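Local coordinates for glucose-binding protein (Thermus thermophilus HB27, PDB 2B3F), which binds glucose and galactose as a periplasmic solute-binding protein, probably delivering the sugar to a membrane transport system, at residues Phe273-Ser277 with Gly344-Ala350. Sequence-based numbering, arbitrary orientation.
Sequences FMMLS and GSLVHGA. With GAL (beta-D-galactopyranose), chain G.
Leu276 lies aslant against the base of His348, with its CB 3.7 Å from His348 CB and CD2 oblique to the imidazole. Its chi1 of 56° sets CG between the backbone N and the carbonyl carbon; CD1 and CD2 then touch His348 CB from the flank, with CD1 3.2 Å from galactose O2. Galactose O1 lies at the edge of the imidazole, near its plane, and shares a hydrogen bond of 2.7 Å with His348 ND1. NE2 bonds His171, so both ring nitrogens are gripped and the ring's rotation is set; Val347 CG1 sits above one face, offset toward the rim. Earlier in both segments the backbones join where strand 272-280 runs parallel to strand 341-344. Ser345 N gives Met275 O a hydrogen bond of 2.9 Å, nearly in line with the carbonyl. Met274, with CG anti to its N (chi1 179°), lays CG against the Gly344-Ser345 peptide, 3.7 Å from Ser345 N. Ser345 OG accepts from His348 N (2.9 Å), an ST motif at the entry to the type I turn Leu346-Gly349, and also bonds Glu174. One water bridges Ser277 N and His348 O. The contact thus ties a central strand to the loop leading into helix 354-370 and forms part of the sugar pocket; helix 166-190 packs against Met274 and Val347, and helix 99-105 against Met275.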
loop_
_atom_site.group_PDB
_atom_site.type_symbol
_atom_site.label_atom_id
_atom_site.label_comp_id
_atom_site.label_asym_id
_atom_site.label_seq_id
_atom_site.Cartn_x
_atom_site.Cartn_y
_atom_site.Cartn_z
ATOM N N PHE A 273 -11.838 1.500 -5.235
ATOM C CA PHE A 273 -10.382 1.574 -5.366
ATOM C C PHE A 273 -9.904 1.889 -3.963
ATOM O O PHE A 273 -10.148 2.974 -3.435
ATOM C CB PHE A 273 -10.044 2.677 -6.379
ATOM C CG PHE A 273 -8.586 2.785 -6.775
ATOM C CD1 PHE A 273 -8.221 2.698 -8.110
ATOM C CD2 PHE A 273 -7.600 3.101 -5.849
ATOM C CE1 PHE A 273 -6.896 2.861 -8.524
ATOM C CE2 PHE A 273 -6.261 3.268 -6.257
ATOM C CZ PHE A 273 -5.911 3.149 -7.596
ATOM N N MET A 274 -9.264 0.910 -3.322
ATOM C CA MET A 274 -8.698 1.121 -1.993
ATOM C C MET A 274 -7.278 1.635 -2.184
ATOM O O MET A 274 -6.389 0.894 -2.615
ATOM C CB MET A 274 -8.690 -0.176 -1.159
ATOM C CG MET A 274 -8.093 0.054 0.206
ATOM S SD MET A 274 -8.110 -1.430 1.255
ATOM C CE MET A 274 -9.753 -1.397 1.860
ATOM N N MET A 275 -7.087 2.918 -1.898
ATOM C CA MET A 275 -5.840 3.583 -2.247
ATOM C C MET A 275 -4.883 3.701 -1.079
ATOM O O MET A 275 -5.263 3.556 0.094
ATOM C CB MET A 275 -6.111 4.995 -2.818
ATOM C CG MET A 275 -6.732 5.956 -1.841
ATOM S SD MET A 275 -5.613 6.759 -0.656
ATOM C CE MET A 275 -4.604 7.807 -1.728
ATOM N N LEU A 276 -3.629 3.970 -1.432
ATOM C CA LEU A 276 -2.601 4.450 -0.526
ATOM C C LEU A 276 -1.683 5.336 -1.366
ATOM O O LEU A 276 -1.732 5.284 -2.606
ATOM C CB LEU A 276 -1.799 3.271 0.080
ATOM C CG LEU A 276 -1.153 2.347 -0.951
ATOM C CD1 LEU A 276 0.342 2.208 -0.733
ATOM C CD2 LEU A 276 -1.865 0.985 -1.067
ATOM N N SER A 277 -0.837 6.107 -0.707
ATOM C CA SER A 277 0.070 6.995 -1.428
ATOM C C SER A 277 1.372 7.140 -0.682
ATOM O O SER A 277 1.379 7.476 0.497
ATOM C CB SER A 277 -0.582 8.371 -1.637
ATOM O OG SER A 277 0.337 9.254 -2.256
ATOM N N GLY A 344 -9.646 4.324 1.668
ATOM C CA GLY A 344 -8.235 4.249 2.052
ATOM C C GLY A 344 -7.868 2.895 2.637
ATOM O O GLY A 344 -8.696 2.215 3.257
ATOM N N SER A 345 -6.600 2.544 2.445
ATOM C CA SER A 345 -5.988 1.376 3.088
ATOM C C SER A 345 -5.701 1.562 4.567
ATOM O O SER A 345 -5.256 2.623 5.001
ATOM C CB SER A 345 -4.678 1.046 2.366
ATOM O OG SER A 345 -3.980 -0.027 2.988
ATOM N N LEU A 346 -5.920 0.486 5.334
ATOM C CA LEU A 346 -5.438 0.376 6.713
ATOM C C LEU A 346 -3.959 0.009 6.767
ATOM O O LEU A 346 -3.158 0.636 7.471
ATOM C CB LEU A 346 -6.224 -0.730 7.450
ATOM C CG LEU A 346 -5.639 -1.277 8.758
ATOM C CD1 LEU A 346 -5.543 -0.176 9.802
ATOM C CD2 LEU A 346 -6.499 -2.428 9.264
ATOM N N VAL A 347 -3.598 -1.062 6.063
ATOM C CA VAL A 347 -2.263 -1.611 6.208
ATOM C C VAL A 347 -1.209 -0.642 5.674
ATOM O O VAL A 347 -0.053 -0.631 6.121
ATOM C CB VAL A 347 -2.194 -3.000 5.531
ATOM C CG1 VAL A 347 -0.800 -3.575 5.598
ATOM C CG2 VAL A 347 -3.221 -3.918 6.194
ATOM N N HIS A 348 -1.644 0.220 4.758
ATOM C CA HIS A 348 -0.736 1.150 4.089
ATOM C C HIS A 348 -1.057 2.624 4.435
ATOM O O HIS A 348 -0.823 3.515 3.618
ATOM C CB HIS A 348 -0.706 0.852 2.603
ATOM C CG HIS A 348 -0.376 -0.588 2.325
ATOM N ND1 HIS A 348 0.904 -1.081 2.434
ATOM C CD2 HIS A 348 -1.175 -1.638 2.036
ATOM C CE1 HIS A 348 0.880 -2.385 2.206
ATOM N NE2 HIS A 348 -0.370 -2.751 1.971
ATOM N N GLY A 349 -1.574 2.840 5.646
ATOM C CA GLY A 349 -1.437 4.124 6.331
ATOM C C GLY A 349 -2.447 5.223 6.100
ATOM O O GLY A 349 -2.320 6.301 6.693
ATOM N N ALA A 350 -3.446 4.978 5.265
ATOM C CA ALA A 350 -4.376 6.055 4.936
ATOM C C ALA A 350 -5.357 6.361 6.066
ATOM O O ALA A 350 -5.560 7.558 6.396
ATOM C CB ALA A 350 -5.105 5.764 3.662
HETATM C C1 GAL G . 3.650 -0.257 0.752
HETATM C C2 GAL G . 4.316 0.905 0.003
HETATM C C3 GAL G . 4.716 0.514 -1.414
HETATM C C4 GAL G . 5.541 -0.775 -1.418
HETATM C C5 GAL G . 4.816 -1.829 -0.547
HETATM C C6 GAL G . 5.541 -3.181 -0.442
HETATM O O1 GAL G . 3.351 0.094 2.069
HETATM O O2 GAL G . 3.431 2.036 0.011
HETATM O O3 GAL G . 5.468 1.559 -2.014
HETATM O O4 GAL G . 6.819 -0.458 -0.935
HETATM O O5 GAL G . 4.569 -1.354 0.754
HETATM O O6 GAL G . 6.680 -3.068 0.358
HETATM O O HOH W 1 -1.541 6.011 2.188
#